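Armadillo repeat protein arm00016 (Synthetic construct, PDB 4D4E) is a computationally designed armadillo repeat protein, meant as a scaffold for modular peptide recognition, and probably binds extended peptides. Local coordinates at residues A[171-176]-A[212-217]; A[145-150]-A[186-191]; A[225-230]-A[244-249]. One frame throughout, in Å; residues are numbered along the deposited sequence.

Contact 1: A[171-176]-A[212-217]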
ATOM      1  N   GLU A 171     -10.925 -11.907 -10.421  1.00 30.56           N
ATOM      2  CA  GLU A 171     -10.280 -12.900  -9.572  1.00 32.86           C
ATOM      3  C   GLU A 171      -9.777 -12.221  -8.234  1.00 31.20           C
ATOM      4  O   GLU A 171     -10.027 -12.714  -7.124  1.00 27.20           O
ATOM      5  CB  GLU A 171      -9.115 -13.546 -10.345  1.00 35.97           C
ATOM      6  CG  GLU A 171      -8.221 -14.376  -9.483  1.00 43.03           C
ATOM      7  CD  GLU A 171      -7.528 -15.446 -10.261  1.00 44.45           C
ATOM      8  OE1 GLU A 171      -6.648 -15.118 -11.073  1.00 42.24           O
ATOM      9  OE2 GLU A 171      -7.883 -16.612 -10.045  1.00 47.79           O
ATOM     10  N   GLN A 172      -9.120 -11.069  -8.360  1.00 29.95           N
ATOM     11  CA  GLN A 172      -8.432 -10.436  -7.200  1.00 29.72           C
ATOM     12  C   GLN A 172      -9.439  -9.876  -6.237  1.00 31.14           C
ATOM     13  O   GLN A 172      -9.231  -9.890  -4.992  1.00 29.99           O
ATOM     14  CB  GLN A 172      -7.494  -9.372  -7.706  1.00 27.09           C
ATOM     15  CG  GLN A 172      -6.408 -10.077  -8.500  1.00 26.29           C
ATOM     16  CD  GLN A 172      -5.620  -9.185  -9.407  1.00 27.37           C
ATOM     17  OE1 GLN A 172      -6.051  -8.071  -9.786  1.00 25.82           O
ATOM     18  NE2 GLN A 172      -4.448  -9.686  -9.823  1.00 30.55           N
ATOM     19  N   ILE A 173     -10.548  -9.398  -6.818  1.00 27.89           N
ATOM     20  CA  ILE A 173     -11.650  -8.891  -6.022  1.00 30.40           C
ATOM     21  C   ILE A 173     -12.250 -10.035  -5.196  1.00 31.22           C
ATOM     22  O   ILE A 173     -12.523  -9.856  -4.011  1.00 28.11           O
ATOM     23  CB  ILE A 173     -12.714  -8.171  -6.889  1.00 30.17           C
ATOM     24  CG1 ILE A 173     -12.176  -6.828  -7.417  1.00 29.42           C
ATOM     25  CG2 ILE A 173     -13.975  -7.906  -6.076  1.00 32.11           C
ATOM     26  CD1 ILE A 173     -13.082  -6.202  -8.464  1.00 32.57           C
ATOM     27  N   GLN A 174     -12.403 -11.219  -5.787  1.00 27.47           N
ATOM     28  CA  GLN A 174     -12.951 -12.305  -4.990  1.00 32.72           C
ATOM     29  C   GLN A 174     -12.006 -12.687  -3.790  1.00 30.93           C
ATOM     30  O   GLN A 174     -12.446 -12.925  -2.678  1.00 27.91           O
ATOM     31  CB  GLN A 174     -13.218 -13.548  -5.850  1.00 33.78           C
ATOM     32  CG  GLN A 174     -13.692 -14.722  -5.018  1.00 44.35           C
ATOM     33  CD  GLN A 174     -14.945 -14.424  -4.180  1.00 52.18           C
ATOM     34  OE1 GLN A 174     -15.629 -13.379  -4.336  1.00 53.42           O
ATOM     35  NE2 GLN A 174     -15.267 -15.354  -3.286  1.00 58.08           N
ATOM     36  N   LYS A 175     -10.717 -12.740  -4.057  1.00 31.96           N
ATOM     37  CA  LYS A 175      -9.702 -12.867  -3.020  1.00 33.63           C
ATOM     38  C   LYS A 175      -9.822 -11.826  -1.910  1.00 33.08           C
ATOM     39  O   LYS A 175      -9.744 -12.198  -0.749  1.00 30.52           O
ATOM     40  CB  LYS A 175      -8.311 -12.837  -3.653  1.00 36.41           C
ATOM     41  CG  LYS A 175      -8.196 -13.914  -4.733  1.00 37.20           C
ATOM     42  CD  LYS A 175      -7.740 -15.255  -4.136  1.00 41.46           C
ATOM     43  CE  LYS A 175      -8.014 -16.435  -5.075  1.00 44.34           C
ATOM     44  NZ  LYS A 175      -8.093 -17.760  -4.361  1.00 50.82           N
ATOM     45  N   LEU A 176     -10.092 -10.547  -2.240  1.00 31.50           N
ATOM     46  CA  LEU A 176     -10.273  -9.513  -1.191  1.00 28.50           C
ATOM     47  C   LEU A 176     -11.398  -9.870  -0.248  1.00 27.95           C
ATOM     48  O   LEU A 176     -11.268  -9.800   0.957  1.00 26.73           O
ATOM     49  CB  LEU A 176     -10.544  -8.124  -1.785  1.00 30.71           C
ATOM     50  CG  LEU A 176      -9.464  -7.096  -2.047  1.00 32.44           C
ATOM     51  CD1 LEU A 176     -10.141  -5.823  -2.516  1.00 27.03           C
ATOM     52  CD2 LEU A 176      -8.610  -6.819  -0.786  1.00 29.24           C
ATOM     53  N   ASN A 212     -22.702  -9.659  -9.195  1.00 65.23           N
ATOM     54  CA  ASN A 212     -23.871  -9.411  -8.352  1.00 58.19           C
ATOM     55  C   ASN A 212     -23.802 -10.181  -7.063  1.00 58.23           C
ATOM     56  O   ASN A 212     -24.408  -9.793  -6.035  1.00 54.14           O
ATOM     57  CB  ASN A 212     -25.147  -9.691  -9.131  1.00 61.43           C
ATOM     58  CG  ASN A 212     -25.298  -8.751 -10.305  1.00 61.33           C
ATOM     59  OD1 ASN A 212     -24.348  -8.532 -11.064  1.00 60.89           O
ATOM     60  ND2 ASN A 212     -26.474  -8.165 -10.441  1.00 56.63           N
ATOM     61  N   GLU A 213     -23.044 -11.270  -7.124  1.00 51.96           N
ATOM     62  CA  GLU A 213     -22.441 -11.841  -5.944  1.00 50.17           C
ATOM     63  C   GLU A 213     -21.708 -10.734  -5.183  1.00 46.60           C
ATOM     64  O   GLU A 213     -21.830 -10.620  -3.973  1.00 42.21           O
ATOM     65  CB  GLU A 213     -21.425 -12.911  -6.353  1.00 57.32           C
ATOM     66  CG  GLU A 213     -20.917 -13.759  -5.203  1.00 65.60           C
ATOM     67  CD  GLU A 213     -22.032 -14.557  -4.566  1.00 69.35           C
ATOM     68  OE1 GLU A 213     -22.425 -15.590  -5.138  1.00 69.39           O
ATOM     69  OE2 GLU A 213     -22.518 -14.138  -3.496  1.00 79.61           O
ATOM     70  N   MET A 214     -20.926  -9.926  -5.881  1.00 43.23           N
ATOM     71  CA  MET A 214     -20.098  -8.923  -5.158  1.00 42.15           C
ATOM     72  C   MET A 214     -20.935  -7.754  -4.645  1.00 39.47           C
ATOM     73  O   MET A 214     -20.791  -7.372  -3.495  1.00 36.26           O
ATOM     74  CB  MET A 214     -18.904  -8.485  -5.983  1.00 40.60           C
ATOM     75  CG  MET A 214     -17.961  -9.654  -6.249  1.00 39.01           C
ATOM     76  SD  MET A 214     -16.928  -9.041  -7.534  1.00 44.53           S
ATOM     77  CE  MET A 214     -15.823 -10.463  -7.815  1.00 46.25           C
ATOM     78  N   LYS A 215     -21.867  -7.271  -5.474  1.00 39.97           N
ATOM     79  CA  LYS A 215     -22.841  -6.280  -5.035  1.00 38.86           C
ATOM     80  C   LYS A 215     -23.633  -6.808  -3.826  1.00 43.65           C
ATOM     81  O   LYS A 215     -23.919  -6.058  -2.900  1.00 40.20           O
ATOM     82  CB  LYS A 215     -23.788  -5.880  -6.148  1.00 38.46           C
ATOM     83  CG  LYS A 215     -23.188  -5.191  -7.364  1.00 37.95           C
ATOM     84  CD  LYS A 215     -24.313  -4.999  -8.403  1.00 36.02           C
ATOM     85  CE  LYS A 215     -23.947  -4.045  -9.533  1.00 37.32           C
ATOM     86  NZ  LYS A 215     -22.660  -4.396 -10.193  1.00 35.30           N
ATOM     87  N   GLN A 216     -23.970  -8.097  -3.819  1.00 45.70           N
ATOM     88  CA  GLN A 216     -24.804  -8.673  -2.758  1.00 45.52           C
ATOM     89  C   GLN A 216     -24.014  -8.802  -1.491  1.00 41.80           C
ATOM     90  O   GLN A 216     -24.515  -8.538  -0.398  1.00 43.24           O
ATOM     91  CB  GLN A 216     -25.387 -10.026  -3.208  1.00 53.81           C
ATOM     92  CG  GLN A 216     -25.809 -10.991  -2.099  1.00 66.46           C
ATOM     93  CD  GLN A 216     -25.833 -12.450  -2.578  1.00 77.30           C
ATOM     94  OE1 GLN A 216     -26.676 -12.831  -3.400  1.00 70.97           O
ATOM     95  NE2 GLN A 216     -24.895 -13.267  -2.076  1.00 74.07           N
ATOM     96  N   LYS A 217     -22.755  -9.188  -1.639  1.00 40.55           N
ATOM     97  CA  LYS A 217     -21.824  -9.246  -0.494  1.00 39.38           C
ATOM     98  C   LYS A 217     -21.670  -7.851   0.214  1.00 35.29           C
ATOM     99  O   LYS A 217     -21.691  -7.762   1.495  1.00 31.00           O
ATOM    100  CB  LYS A 217     -20.464  -9.775  -0.945  1.00 39.34           C
ATOM    101  CG  LYS A 217     -20.397 -11.267  -1.289  1.00 47.03           C
ATOM    102  CD  LYS A 217     -20.342 -12.151  -0.051  1.00 49.25           C
ATOM    103  CE  LYS A 217     -20.576 -13.626  -0.404  1.00 56.92           C
ATOM    104  NZ  LYS A 217     -19.352 -14.458  -0.199  1.00 56.86           N
TER
HETATM  105  O   HOH W   1     -17.921 -14.158  -3.366  1.00 47.26           O
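Ile173 and Met214 make a buried apolar contact between two short helices, 170-178 and 212-221, that lie side by side and run in the same direction. The backbones stay well apart. Even the nearest pair, Gln174 CA and Met214 CA, is separated by 7.9 Å, so Met214 spans the gap. Its CG lies beside the backbone N and the chain beyond is extended (chi2 165°, chi3 180°), which carries the thioether across to the other helix. The two side chains cross at about a right angle. The CG2 methyl of Ile173 meets the sulfur, with Ile173 CG2 and Met214 SD 3.5 Å apart. The terminal methyl sits against the same branch, Met214 CE to Ile173 CG2 being 3.6 Å. Met214 CE also lies 4.0 Å from Gln174 N, so the methyl reaches the backbone of the facing helix. Asn170 and Ile177 of helix 170-178 touch the Met214 side chain as well.

The more open side of the contact is polar. Gln174 OE1 accepts a bond from a water at 2.6 Å (water 1, O). That water in turn takes a weak bond of 3.5 Å from Lys217 NZ to its O. The link between the helices here is therefore indirect. The amide end of Gln174 is also tied within its own helix, since NE2 donates to Glu178 OE2. Gln174 and Gln216 hold equivalent places one 42-residue period apart, though Gln174 lies nearest Met214; this side-by-side stacking of equivalent helices is characteristic of the armadillo repeat solenoid.

Contact 2: A[145-150]-A[186-191]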
ATOM      1  N   LYS A 145      -6.224  -7.064   8.507  1.00 34.21           N
ATOM      2  CA  LYS A 145      -5.955  -6.872   9.921  1.00 36.12           C
ATOM      3  C   LYS A 145      -5.538  -5.455  10.260  1.00 35.63           C
ATOM      4  O   LYS A 145      -5.960  -4.948  11.272  1.00 34.34           O
ATOM      5  CB  LYS A 145      -4.904  -7.845  10.412  1.00 42.55           C
ATOM      6  CG  LYS A 145      -5.469  -8.898  11.339  1.00 48.76           C
ATOM      7  CD  LYS A 145      -4.785  -8.824  12.711  1.00 56.36           C
ATOM      8  CE  LYS A 145      -3.587  -9.753  12.760  1.00 58.57           C
ATOM      9  NZ  LYS A 145      -2.969  -9.774  11.403  1.00 55.09           N
ATOM     10  N   LEU A 146      -4.745  -4.801   9.406  1.00 30.93           N
ATOM     11  CA  LEU A 146      -4.319  -3.468   9.696  1.00 32.70           C
ATOM     12  C   LEU A 146      -5.436  -2.452   9.506  1.00 37.79           C
ATOM     13  O   LEU A 146      -5.324  -1.338  10.022  1.00 35.44           O
ATOM     14  CB  LEU A 146      -3.072  -3.093   8.921  1.00 31.39           C
ATOM     15  CG  LEU A 146      -1.872  -4.010   9.170  1.00 32.48           C
ATOM     16  CD1 LEU A 146      -0.859  -3.714   8.100  1.00 30.93           C
ATOM     17  CD2 LEU A 146      -1.305  -3.714  10.556  1.00 30.50           C
ATOM     18  N   LEU A 147      -6.510  -2.831   8.796  1.00 34.73           N
ATOM     19  CA  LEU A 147      -7.713  -1.983   8.688  1.00 38.61           C
ATOM     20  C   LEU A 147      -8.355  -1.681  10.026  1.00 43.82           C
ATOM     21  O   LEU A 147      -9.135  -0.726  10.154  1.00 44.58           O
ATOM     22  CB  LEU A 147      -8.803  -2.626   7.828  1.00 33.78           C
ATOM     23  CG  LEU A 147      -8.486  -2.715   6.345  1.00 33.51           C
ATOM     24  CD1 LEU A 147      -9.676  -3.296   5.641  1.00 31.31           C
ATOM     25  CD2 LEU A 147      -8.118  -1.326   5.816  1.00 30.03           C
ATOM     26  N   ASP A 148      -8.070  -2.519  11.006  1.00 47.47           N
ATOM     27  CA  ASP A 148      -8.552  -2.264  12.350  1.00 56.19           C
ATOM     28  C   ASP A 148      -7.391  -2.156  13.343  1.00 62.08           C
ATOM     29  O   ASP A 148      -7.126  -3.082  14.113  1.00 65.14           O
ATOM     30  CB  ASP A 148      -9.486  -3.380  12.785  1.00 60.03           C
ATOM     31  CG  ASP A 148     -10.317  -2.979  13.959  1.00 68.87           C
ATOM     32  OD1 ASP A 148     -10.551  -1.760  14.136  1.00 70.78           O
ATOM     33  OD2 ASP A 148     -10.741  -3.869  14.707  1.00 72.21           O
ATOM     34  N   ASP A 149      -6.701  -1.026  13.326  1.00 63.95           N
ATOM     35  CA  ASP A 149      -5.414  -0.956  14.015  1.00 67.85           C
ATOM     36  C   ASP A 149      -5.122   0.378  14.675  1.00 67.03           C
ATOM     37  O   ASP A 149      -5.288   1.447  14.060  1.00 64.90           O
ATOM     38  CB  ASP A 149      -4.287  -1.276  13.044  1.00 65.40           C
ATOM     39  CG  ASP A 149      -3.109  -1.928  13.726  1.00 70.39           C
ATOM     40  OD1 ASP A 149      -3.276  -3.058  14.247  1.00 77.11           O
ATOM     41  OD2 ASP A 149      -2.018  -1.316  13.731  1.00 63.19           O
ATOM     42  N   ALA A 150      -4.622   0.282  15.908  1.00 66.54           N
ATOM     43  CA  ALA A 150      -4.418   1.418  16.812  1.00 64.17           C
ATOM     44  C   ALA A 150      -4.001   2.751  16.144  1.00 67.97           C
ATOM     45  O   ALA A 150      -4.234   3.814  16.735  1.00 76.05           O
ATOM     46  CB  ALA A 150      -3.452   1.044  17.933  1.00 57.69           C
ATOM     47  N   VAL A 186     -16.568  -1.336   5.434  1.00 25.86           N
ATOM     48  CA  VAL A 186     -17.855  -0.700   5.732  1.00 28.79           C
ATOM     49  C   VAL A 186     -17.787   0.118   7.043  1.00 29.45           C
ATOM     50  O   VAL A 186     -18.289   1.242   7.137  1.00 28.53           O
ATOM     51  CB  VAL A 186     -19.006  -1.740   5.718  1.00 26.98           C
ATOM     52  CG1 VAL A 186     -20.231  -1.201   6.385  1.00 28.33           C
ATOM     53  CG2 VAL A 186     -19.391  -2.090   4.291  1.00 28.32           C
ATOM     54  N   LYS A 187     -17.097  -0.436   8.029  1.00 32.70           N
ATOM     55  CA  LYS A 187     -16.755   0.244   9.282  1.00 31.89           C
ATOM     56  C   LYS A 187     -15.922   1.561   9.052  1.00 29.93           C
ATOM     57  O   LYS A 187     -16.250   2.612   9.578  1.00 27.33           O
ATOM     58  CB  LYS A 187     -16.027  -0.824  10.118  1.00 35.26           C
ATOM     59  CG  LYS A 187     -15.690  -0.545  11.570  1.00 41.56           C
ATOM     60  CD  LYS A 187     -14.423   0.281  11.661  1.00 45.57           C
ATOM     61  CE  LYS A 187     -13.443  -0.252  12.700  1.00 50.42           C
ATOM     62  NZ  LYS A 187     -13.690   0.339  14.034  1.00 52.37           N
ATOM     63  N   LEU A 188     -14.906   1.494   8.189  1.00 26.56           N
ATOM     64  CA  LEU A 188     -14.058   2.620   7.828  0.50 26.72           C
ATOM     65  C   LEU A 188     -14.813   3.755   7.133  1.00 26.84           C
ATOM     66  O   LEU A 188     -14.275   4.854   7.009  1.00 25.22           O
ATOM     67  CB  LEU A 188     -12.925   2.145   6.911  0.50 27.09           C
ATOM     68  CG  LEU A 188     -11.626   1.691   7.582  0.50 29.33           C
ATOM     69  CD1 LEU A 188     -11.743   1.592   9.094  0.50 27.83           C
ATOM     70  CD2 LEU A 188     -11.084   0.397   6.965  0.50 30.10           C
ATOM     71  N   LEU A 189     -16.043   3.458   6.614  1.00 27.03           N
ATOM     72  CA  LEU A 189     -16.965   4.523   6.072  1.00 25.25           C
ATOM     73  C   LEU A 189     -17.433   5.436   7.225  1.00 24.39           C
ATOM     74  O   LEU A 189     -18.006   6.534   7.000  1.00 25.73           O
ATOM     75  CB  LEU A 189     -18.208   3.957   5.361  1.00 23.14           C
ATOM     76  CG  LEU A 189     -17.970   3.051   4.140  1.00 23.97           C
ATOM     77  CD1 LEU A 189     -19.273   2.465   3.592  1.00 26.07           C
ATOM     78  CD2 LEU A 189     -17.223   3.827   3.097  1.00 21.25           C
ATOM     79  N   ASP A 190     -17.227   5.009   8.454  1.00 27.13           N
ATOM     80  CA  ASP A 190     -17.561   5.911   9.601  1.00 30.35           C
ATOM     81  C   ASP A 190     -16.320   6.406  10.326  1.00 31.46           C
ATOM     82  O   ASP A 190     -16.409   6.931  11.428  1.00 32.29           O
ATOM     83  CB  ASP A 190     -18.451   5.204  10.587  1.00 30.20           C
ATOM     84  CG  ASP A 190     -19.303   6.183  11.442  1.00 37.82           C
ATOM     85  OD1 ASP A 190     -19.400   7.420  11.167  1.00 34.92           O
ATOM     86  OD2 ASP A 190     -19.910   5.672  12.410  1.00 42.87           O
ATOM     87  N   ASP A 191     -15.145   6.220   9.727  1.00 31.17           N
ATOM     88  CA  ASP A 191     -13.923   6.618  10.419  1.00 30.26           C
ATOM     89  C   ASP A 191     -13.929   8.152  10.679  1.00 31.14           C
ATOM     90  O   ASP A 191     -14.485   8.911   9.872  1.00 28.13           O
ATOM     91  CB  ASP A 191     -12.707   6.308   9.541  1.00 31.41           C
ATOM     92  CG  ASP A 191     -11.427   6.245  10.347  1.00 34.39           C
ATOM     93  OD1 ASP A 191     -11.288   5.223  11.097  1.00 36.48           O
ATOM     94  OD2 ASP A 191     -10.574   7.195  10.229  1.00 30.80           O
TER
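Leu147 packs on Leu188, and beside them Asp148 faces Lys187. Both pairs lie where a short helix, 140-146 or 182-187, gives way to a turn. The path of Leu147 explains the apolar half. Its CG lies beside the backbone N (chi1 -69°), and every carbon from CB outward meets the same methyl. Leu147 CB is 3.9 Å from Leu188 CD2. Leu147 CG follows at 4.1 Å from Leu188 CD2, while Leu147 CD1 makes a looser approach to that methyl. The tip comes nearest, with Leu147 CD2 and Leu188 CD2 3.6 Å apart. The two side chains cross at about a right angle, and one methyl of Leu188 rests against the flank of Leu147. The other methyl points at backbone, Leu188 CD1 being 3.6 Å from Leu147 O. Leu188 was modelled in two conformers, and these distances hold for one of them, so the detail at its methyls is doubtful.

The sequence Lys-Leu-Leu-Asp-Asp of 145-149 recurs at 187-191, 42 residues on. The contact thus joins corresponding turns of the armadillo solenoid. Helix 152-166 backs it, with Val159 touching both leucines and Ala158 touching Leu147. Ala200 of helix 194-208 also packs against Leu188.

The charged pair lies toward the surface. Asp148 swings its carboxylate away from the backbone N (chi1 -163°) and crosses the lysine at about a right angle. Lys187 bends repeatedly along its chain, which brings CE slightly nearer to the carboxylate than the ammonium group. Asp148 OD1 is 3.6 Å from Lys187 CE. The salt bridge from Asp148 OD1 to Lys187 NZ is long, at 3.8 Å, and probably contributes modest electrostatic attraction.

Contact 3: A[225-230]-A[244-249]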
ATOM      1  N   PRO A 225     -26.384   1.671   3.990  1.00 28.85           N
ATOM      2  CA  PRO A 225     -26.707   2.735   4.929  1.00 29.67           C
ATOM      3  C   PRO A 225     -25.510   3.577   5.278  1.00 31.85           C
ATOM      4  O   PRO A 225     -25.681   4.745   5.641  1.00 30.20           O
ATOM      5  CB  PRO A 225     -27.118   1.973   6.209  1.00 28.22           C
ATOM      6  CG  PRO A 225     -27.548   0.637   5.727  1.00 30.06           C
ATOM      7  CD  PRO A 225     -26.636   0.329   4.583  1.00 29.24           C
ATOM      8  N   ALA A 226     -24.311   2.974   5.178  1.00 31.34           N
ATOM      9  CA  ALA A 226     -23.078   3.615   5.567  1.00 29.22           C
ATOM     10  C   ALA A 226     -22.706   4.588   4.484  1.00 29.33           C
ATOM     11  O   ALA A 226     -22.252   5.696   4.779  1.00 30.18           O
ATOM     12  CB  ALA A 226     -22.009   2.571   5.825  1.00 27.24           C
ATOM     13  N   LEU A 227     -23.033   4.239   3.233  1.00 27.93           N
ATOM     14  CA  LEU A 227     -22.830   5.163   2.125  1.00 27.73           C
ATOM     15  C   LEU A 227     -23.848   6.295   2.148  1.00 27.75           C
ATOM     16  O   LEU A 227     -23.479   7.437   1.902  1.00 30.46           O
ATOM     17  CB  LEU A 227     -22.841   4.474   0.779  1.00 27.52           C
ATOM     18  CG  LEU A 227     -21.581   3.641   0.413  1.00 26.68           C
ATOM     19  CD1 LEU A 227     -21.901   2.778  -0.796  1.00 24.54           C
ATOM     20  CD2 LEU A 227     -20.327   4.477   0.172  1.00 26.12           C
ATOM     21  N   GLU A 228     -25.112   5.971   2.405  1.00 28.69           N
ATOM     22  CA  GLU A 228     -26.148   6.980   2.559  1.00 29.05           C
ATOM     23  C   GLU A 228     -25.870   8.001   3.679  1.00 26.80           C
ATOM     24  O   GLU A 228     -26.039   9.196   3.469  1.00 24.92           O
ATOM     25  CB  GLU A 228     -27.483   6.330   2.755  1.00 30.91           C
ATOM     26  CG  GLU A 228     -28.071   5.855   1.454  1.00 31.47           C
ATOM     27  CD  GLU A 228     -29.548   5.585   1.581  1.00 38.38           C
ATOM     28  OE1 GLU A 228     -30.126   5.757   2.717  1.00 37.98           O
ATOM     29  OE2 GLU A 228     -30.115   5.213   0.536  1.00 35.65           O
ATOM     30  N   LYS A 229     -25.411   7.541   4.843  1.00 28.81           N
ATOM     31  CA  LYS A 229     -24.931   8.467   5.923  1.00 30.10           C
ATOM     32  C   LYS A 229     -23.922   9.543   5.440  1.00 30.18           C
ATOM     33  O   LYS A 229     -24.040  10.704   5.816  1.00 28.24           O
ATOM     34  CB  LYS A 229     -24.374   7.676   7.085  1.00 33.70           C
ATOM     35  CG  LYS A 229     -23.902   8.497   8.288  1.00 42.15           C
ATOM     36  CD  LYS A 229     -24.178   7.715   9.582  1.00 45.86           C
ATOM     37  CE  LYS A 229     -23.989   8.537  10.854  1.00 50.84           C
ATOM     38  NZ  LYS A 229     -22.545   8.520  11.186  1.00 52.99           N
ATOM     39  N   LEU A 230     -22.976   9.154   4.572  1.00 28.00           N
ATOM     40  CA  LEU A 230     -21.943  10.042   4.026  1.00 28.56           C
ATOM     41  C   LEU A 230     -22.509  11.066   3.097  1.00 29.79           C
ATOM     42  O   LEU A 230     -21.834  12.051   2.767  1.00 26.90           O
ATOM     43  CB  LEU A 230     -20.878   9.236   3.282  1.00 26.64           C
ATOM     44  CG  LEU A 230     -20.026   8.354   4.179  1.00 26.69           C
ATOM     45  CD1 LEU A 230     -19.161   7.428   3.337  1.00 27.21           C
ATOM     46  CD2 LEU A 230     -19.149   9.218   5.060  1.00 26.87           C
ATOM     47  N   ALA A 244     -21.499   8.582  -5.913  1.00 36.05           N
ATOM     48  CA  ALA A 244     -20.969   7.852  -7.064  1.00 37.02           C
ATOM     49  C   ALA A 244     -20.786   6.355  -6.729  1.00 36.74           C
ATOM     50  O   ALA A 244     -20.927   5.530  -7.607  1.00 35.89           O
ATOM     51  CB  ALA A 244     -19.645   8.459  -7.544  1.00 38.41           C
ATOM     52  N   ALA A 245     -20.473   6.014  -5.473  1.00 30.57           N
ATOM     53  CA  ALA A 245     -20.431   4.595  -5.043  1.00 30.63           C
ATOM     54  C   ALA A 245     -21.796   3.939  -5.005  1.00 33.51           C
ATOM     55  O   ALA A 245     -21.940   2.738  -5.336  1.00 35.48           O
ATOM     56  CB  ALA A 245     -19.752   4.444  -3.672  1.00 29.34           C
ATOM     57  N   LEU A 246     -22.795   4.694  -4.539  1.00 31.94           N
ATOM     58  CA  LEU A 246     -24.160   4.200  -4.495  1.00 35.95           C
ATOM     59  C   LEU A 246     -24.632   3.976  -5.956  1.00 40.90           C
ATOM     60  O   LEU A 246     -25.363   3.025  -6.274  1.00 39.78           O
ATOM     61  CB  LEU A 246     -25.040   5.207  -3.740  1.00 35.30           C
ATOM     62  CG  LEU A 246     -25.046   5.119  -2.202  1.00 36.56           C
ATOM     63  CD1 LEU A 246     -25.751   6.325  -1.569  1.00 34.51           C
ATOM     64  CD2 LEU A 246     -25.595   3.773  -1.653  1.00 30.87           C
ATOM     65  N   GLU A 247     -24.166   4.836  -6.853  1.00 42.81           N
ATOM     66  CA  GLU A 247     -24.549   4.696  -8.253  1.00 50.97           C
ATOM     67  C   GLU A 247     -23.878   3.542  -8.997  1.00 47.35           C
ATOM     68  O   GLU A 247     -24.457   3.020  -9.932  1.00 45.76           O
ATOM     69  CB  GLU A 247     -24.374   5.998  -9.009  1.00 55.04           C
ATOM     70  CG  GLU A 247     -25.591   6.897  -8.844  1.00 67.81           C
ATOM     71  CD  GLU A 247     -25.291   8.330  -9.219  1.00 73.36           C
ATOM     72  OE1 GLU A 247     -24.157   8.598  -9.686  1.00 74.95           O
ATOM     73  OE2 GLU A 247     -26.185   9.182  -9.039  1.00 75.42           O
ATOM     74  N   ALA A 248     -22.672   3.158  -8.579  1.00 44.49           N
ATOM     75  CA  ALA A 248     -22.044   1.900  -9.034  1.00 41.68           C
ATOM     76  C   ALA A 248     -22.885   0.654  -8.746  1.00 45.37           C
ATOM     77  O   ALA A 248     -22.841  -0.296  -9.510  1.00 45.31           O
ATOM     78  CB  ALA A 248     -20.659   1.740  -8.455  1.00 37.26           C
ATOM     79  N   PHE A 249     -23.667   0.641  -7.668  1.00 48.52           N
ATOM     80  CA  PHE A 249     -24.587  -0.469  -7.444  1.00 55.56           C
ATOM     81  C   PHE A 249     -25.681  -0.532  -8.482  1.00 64.99           C
ATOM     82  O   PHE A 249     -26.454  -1.478  -8.472  1.00 68.99           O
ATOM     83  CB  PHE A 249     -25.313  -0.285  -6.126  1.00 62.15           C
ATOM     84  CG  PHE A 249     -24.681  -0.988  -5.001  1.00 65.39           C
ATOM     85  CD1 PHE A 249     -23.658  -0.388  -4.286  1.00 66.12           C
ATOM     86  CD2 PHE A 249     -25.091  -2.265  -4.662  1.00 69.83           C
ATOM     87  CE1 PHE A 249     -23.048  -1.059  -3.234  1.00 72.46           C
ATOM     88  CE2 PHE A 249     -24.493  -2.940  -3.615  1.00 67.76           C
ATOM     89  CZ  PHE A 249     -23.470  -2.342  -2.898  1.00 70.77           C
TER
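Leu227 and Leu246 slide past each other in opposite directions between two helices that run roughly antiparallel. The axes of 225-229 and 244-248 approach to 10.0 Å, with 149° between their directions. Each leucine has its CG beside the backbone N and points toward the other helix. Leu246 lays a methyl against the root of its partner, with Leu246 CD2 3.7 Å from Leu227 CB. Leu227 passes the other way and ends on a small neighbour, its CD2 lying 3.9 Å from Ala245 CB. The second methyl of Leu246 meets Glu228, with Leu246 CD1 3.8 Å from Glu228 CG, and these two side chains cross at about a right angle. The aliphatic CG of the glutamate does the touching, not its carboxylate.

With an alanine in place of Leu246, the CB of Leu227 and the CG of Glu228 would probably lose their cover, and a gap would open between the helices. Leu227 also packs on Leu189, in the turn after helix 182-187, which ties helix 223-229 to the armadillo stack. The closest meetings are all carbon to carbon, which implies that the contact rests mainly on shape and hydrophobic burial.

In the fold
From the N terminus, 145-150 comes first and waits until 186-191 to close contact 2. Before that happens, 171-176 has opened contact 1, which closes only at 212-217. The two loops therefore cross, and neither nests in the other. Their centres are 19 Å apart, and they do not touch. Contact 3 follows both in series, closing a short loop between the last two helices, 223-229 and 236-248. It meets each of the others. Leu189 packs on Ala226, beside a weak Asp190-Lys229 ion pair, while Lys215 touches Phe249, which is poorly ordered. Contacts 1 and 2 tie successive layers of the solenoid, and contact 3 finishes its C-terminal end.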